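Local coordinates for protein protoporphyrinogen oxidase (Exiguobacterium sibiricum, PDB 3LOV) that probably oxidises coproporphyrinogen III to coproporphyrin III with molecular oxygen, using bound FAD, in the coproporphyrin-dependent route to heme b, at residues A20-R25 and S453-I458. Sequence-based numbering, arbitrary orientation. Where two conformers were deposited one is given.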
ATOM      1  N   ALA A  20       7.726   7.886 -16.989  1.00 21.10           N
ATOM      2  CA  ALA A  20       8.520   8.760 -17.861  1.00 20.73           C
ATOM      3  C   ALA A  20       9.865   8.081 -18.126  1.00 22.06           C
ATOM      4  O   ALA A  20      10.378   8.158 -19.251  1.00 19.79           O
ATOM      5  CB  ALA A  20       8.727  10.109 -17.242  1.00 17.74           C
ATOM      6  N   TYR A  21      10.403   7.440 -17.075  1.00 20.38           N
ATOM      7  CA  TYR A  21      11.698   6.764 -17.093  1.00 22.46           C
ATOM      8  C   TYR A  21      11.647   5.692 -18.141  1.00 24.60           C
ATOM      9  O   TYR A  21      12.532   5.597 -18.996  1.00 24.63           O
ATOM     10  CB  TYR A  21      12.025   6.131 -15.722  1.00 23.93           C
ATOM     11  CG  TYR A  21      13.299   5.291 -15.743  1.00 30.02           C
ATOM     12  CD1 TYR A  21      14.556   5.877 -15.608  1.00 27.03           C
ATOM     13  CD2 TYR A  21      13.241   3.908 -15.922  1.00 23.86           C
ATOM     14  CE1 TYR A  21      15.717   5.097 -15.668  1.00 20.79           C
ATOM     15  CE2 TYR A  21      14.371   3.148 -15.987  1.00 24.05           C
ATOM     16  CZ  TYR A  21      15.611   3.746 -15.842  1.00 26.60           C
ATOM     17  OH  TYR A  21      16.744   2.981 -15.914  1.00 31.42           O
ATOM     18  N   TYR A  22      10.615   4.861 -18.068  1.00 22.91           N
ATOM     19  CA  TYR A  22      10.498   3.759 -19.000  1.00 23.19           C
ATOM     20  C   TYR A  22      10.164   4.267 -20.402  1.00 24.65           C
ATOM     21  O   TYR A  22      10.592   3.663 -21.374  1.00 23.28           O
ATOM     22  CB  TYR A  22       9.435   2.751 -18.560  1.00 23.94           C
ATOM     23  CG  TYR A  22       9.762   1.995 -17.302  1.00 23.29           C
ATOM     24  CD1 TYR A  22      10.914   1.232 -17.215  1.00 28.79           C
ATOM     25  CD2 TYR A  22       8.899   2.021 -16.202  1.00 26.89           C
ATOM     26  CE1 TYR A  22      11.226   0.524 -16.056  1.00 22.13           C
ATOM     27  CE2 TYR A  22       9.199   1.317 -15.021  1.00 16.74           C
ATOM     28  CZ  TYR A  22      10.380   0.584 -14.962  1.00 29.41           C
ATOM     29  OH  TYR A  22      10.703  -0.113 -13.827  1.00 20.56           O
ATOM     30  N   ALA A  23       9.371   5.342 -20.507  1.00 22.03           N
ATOM     31  CA  ALA A  23       9.018   5.902 -21.809  1.00 24.43           C
ATOM     32  C   ALA A  23      10.256   6.464 -22.486  1.00 25.19           C
ATOM     33  O   ALA A  23      10.377   6.348 -23.708  1.00 25.66           O
ATOM     34  CB  ALA A  23       7.869   7.026 -21.723  1.00 19.58           C
ATOM     35  N   GLU A  24      11.159   7.090 -21.727  1.00 26.21           N
ATOM     36  CA  GLU A  24      12.380   7.644 -22.367  1.00 30.55           C
ATOM     37  C   GLU A  24      13.140   6.529 -23.098  1.00 31.17           C
ATOM     38  O   GLU A  24      13.556   6.709 -24.232  1.00 34.25           O
ATOM     39  CB  GLU A  24      13.274   8.424 -21.397  1.00 29.39           C
ATOM     40  CG  GLU A  24      12.706   9.796 -21.059  1.00 26.00           C
ATOM     41  CD  GLU A  24      13.680  10.756 -20.412  1.00 31.71           C
ATOM     42  OE1 GLU A  24      14.851  10.373 -20.158  1.00 24.98           O
ATOM     43  OE2 GLU A  24      13.253  11.934 -20.165  1.00 26.94           O
ATOM     44  N   ARG A  25      13.181   5.351 -22.500  1.00 31.55           N
ATOM     45  CA  ARG A  25      13.935   4.242 -23.064  0.50 33.01           C
ATOM     46  C   ARG A  25      13.175   3.517 -24.153  1.00 32.83           C
ATOM     47  O   ARG A  25      13.759   3.145 -25.150  1.00 35.65           O
ATOM     48  CB  ARG A  25      14.344   3.265 -21.975  0.50 33.20           C
ATOM     49  CG  ARG A  25      15.623   3.674 -21.310  0.50 37.38           C
ATOM     50  CD  ARG A  25      15.524   3.617 -19.801  0.50 40.14           C
ATOM     51  NE  ARG A  25      16.569   4.441 -19.216  0.50 37.51           N
ATOM     52  CZ  ARG A  25      16.410   5.716 -18.892  0.50 37.05           C
ATOM     53  NH1 ARG A  25      15.240   6.308 -19.057  0.50 32.64           N
ATOM     54  NH2 ARG A  25      17.416   6.389 -18.373  0.50 34.25           N
ATOM     55  N   SER A 453       2.868  -1.300 -13.082  1.00 18.57           N
ATOM     56  CA  SER A 453       1.687  -0.786 -13.781  1.00 17.84           C
ATOM     57  C   SER A 453       2.168   0.204 -14.848  1.00 18.13           C
ATOM     58  O   SER A 453       1.811   0.068 -16.032  1.00 17.10           O
ATOM     59  CB  SER A 453       0.702  -0.124 -12.775  1.00 18.74           C
ATOM     60  OG  SER A 453      -0.479   0.390 -13.378  1.00 21.83           O
ATOM     61  N   ALA A 454       3.006   1.147 -14.440  1.00 15.79           N
ATOM     62  CA  ALA A 454       3.655   2.086 -15.376  1.00 19.40           C
ATOM     63  C   ALA A 454       4.416   1.344 -16.506  1.00 23.43           C
ATOM     64  O   ALA A 454       4.182   1.615 -17.672  1.00 20.28           O
ATOM     65  CB  ALA A 454       4.617   3.071 -14.636  1.00 16.81           C
ATOM     66  N   LYS A 455       5.305   0.407 -16.160  1.00 24.45           N
ATOM     67  CA  LYS A 455       6.097  -0.301 -17.170  1.00 23.96           C
ATOM     68  C   LYS A 455       5.217  -1.053 -18.172  1.00 25.86           C
ATOM     69  O   LYS A 455       5.409  -0.946 -19.396  1.00 19.83           O
ATOM     70  CB  LYS A 455       7.052  -1.279 -16.510  1.00 27.13           C
ATOM     71  CG  LYS A 455       8.189  -1.791 -17.427  1.00 29.30           C
ATOM     72  CD  LYS A 455       8.878  -2.997 -16.778  1.00 32.42           C
ATOM     73  CE  LYS A 455      10.265  -3.271 -17.357  1.00 38.51           C
ATOM     74  NZ  LYS A 455      10.368  -2.766 -18.733  1.00 41.65           N
ATOM     75  N   THR A 456       4.245  -1.817 -17.679  1.00 23.92           N
ATOM     76  CA  THR A 456       3.369  -2.522 -18.613  1.00 24.10           C
ATOM     77  C   THR A 456       2.564  -1.527 -19.496  1.00 24.09           C
ATOM     78  O   THR A 456       2.348  -1.801 -20.672  1.00 21.88           O
ATOM     79  CB  THR A 456       2.428  -3.488 -17.878  1.00 26.07           C
ATOM     80  OG1 THR A 456       3.204  -4.248 -16.954  1.00 31.31           O
ATOM     81  CG2 THR A 456       1.755  -4.455 -18.837  1.00 28.46           C
HETATM   82  N   MSE A 457       2.093  -0.394 -18.964  1.00 22.33           N
HETATM   83  CA  MSE A 457       1.332   0.497 -19.844  1.00 25.55           C
HETATM   84  C   MSE A 457       2.262   1.172 -20.860  1.00 25.85           C
HETATM   85  O   MSE A 457       1.929   1.268 -22.031  1.00 23.97           O
HETATM   86  CB  MSE A 457       0.475   1.515 -19.105  1.00 24.47           C
HETATM   87  CG  MSE A 457      -0.674   0.896 -18.335  1.00 27.40           C
HETATM   88 SE   MSE A 457      -1.950  -0.021 -19.464  0.75 24.36          SE
HETATM   89  CE  MSE A 457      -1.699  -1.906 -19.020  1.00 21.53           C
ATOM     90  N   ILE A 458       3.444   1.595 -20.446  1.00 27.64           N
ATOM     91  CA  ILE A 458       4.398   2.142 -21.427  1.00 31.35           C
ATOM     92  C   ILE A 458       4.683   1.125 -22.545  1.00 32.40           C
ATOM     93  O   ILE A 458       4.606   1.477 -23.727  1.00 34.42           O
ATOM     94  CB  ILE A 458       5.729   2.667 -20.749  1.00 29.64           C
ATOM     95  CG1 ILE A 458       5.437   3.902 -19.914  1.00 29.32           C
ATOM     96  CG2 ILE A 458       6.850   2.925 -21.776  1.00 30.29           C
ATOM     97  CD1 ILE A 458       4.578   4.930 -20.571  1.00 29.57           C
TER
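Lys455 lays its aliphatic chain over one face of the Tyr22 ring. Its CG sits 3.8 Å from the ring centroid and only 1° off the ring normal, a well-centred CH-pi contact. Lys455 CB lies over the CD2-CE2 edge, the one nearer its own helix, 3.7 Å from Tyr22 CE2. The lysine gets there with CG anti to its backbone N (chi1 -164°), and its chain runs across the tyrosine side chain at about a right angle before bending near its end. The opposite face of the Tyr22 ring takes CD2 of Tyr21, offset toward the rim, so the ring is held between its helix neighbour and the lysine. Leu72 of helix 68-75 also touches Tyr22.

Deeper in the interface, Ile458 works with its two methyl groups. Ile458 CG2 lies against the backbone N and CA of Ala23, 3.7 Å from Ala23 CA, and is 4.1 Å from Tyr22 CB. Ile458 CD1 meets Ala23 CB at 4.1 Å. The segment axes come within 9.0 Å and cross at -31°.

Helix 14-26 follows strand 6-10 in the Rossmann-type FAD-binding fold, and helix 447-463 packs beside it near the C-terminus. The pairing brings together helices from near the start and near the end of the chain, next to the nucleotide-binding part; Thr15 and Cys450, on these same two helices, bind FAD.

No hydrogen bond or salt bridge crosses between the segments. Lys455 NZ makes a long, weak ion pair with Glu459 of its own helix. The contact therefore rests on apolar packing and on the fit of lysine methylenes to an aromatic face, while the ammonium group takes no polar partner across the contact.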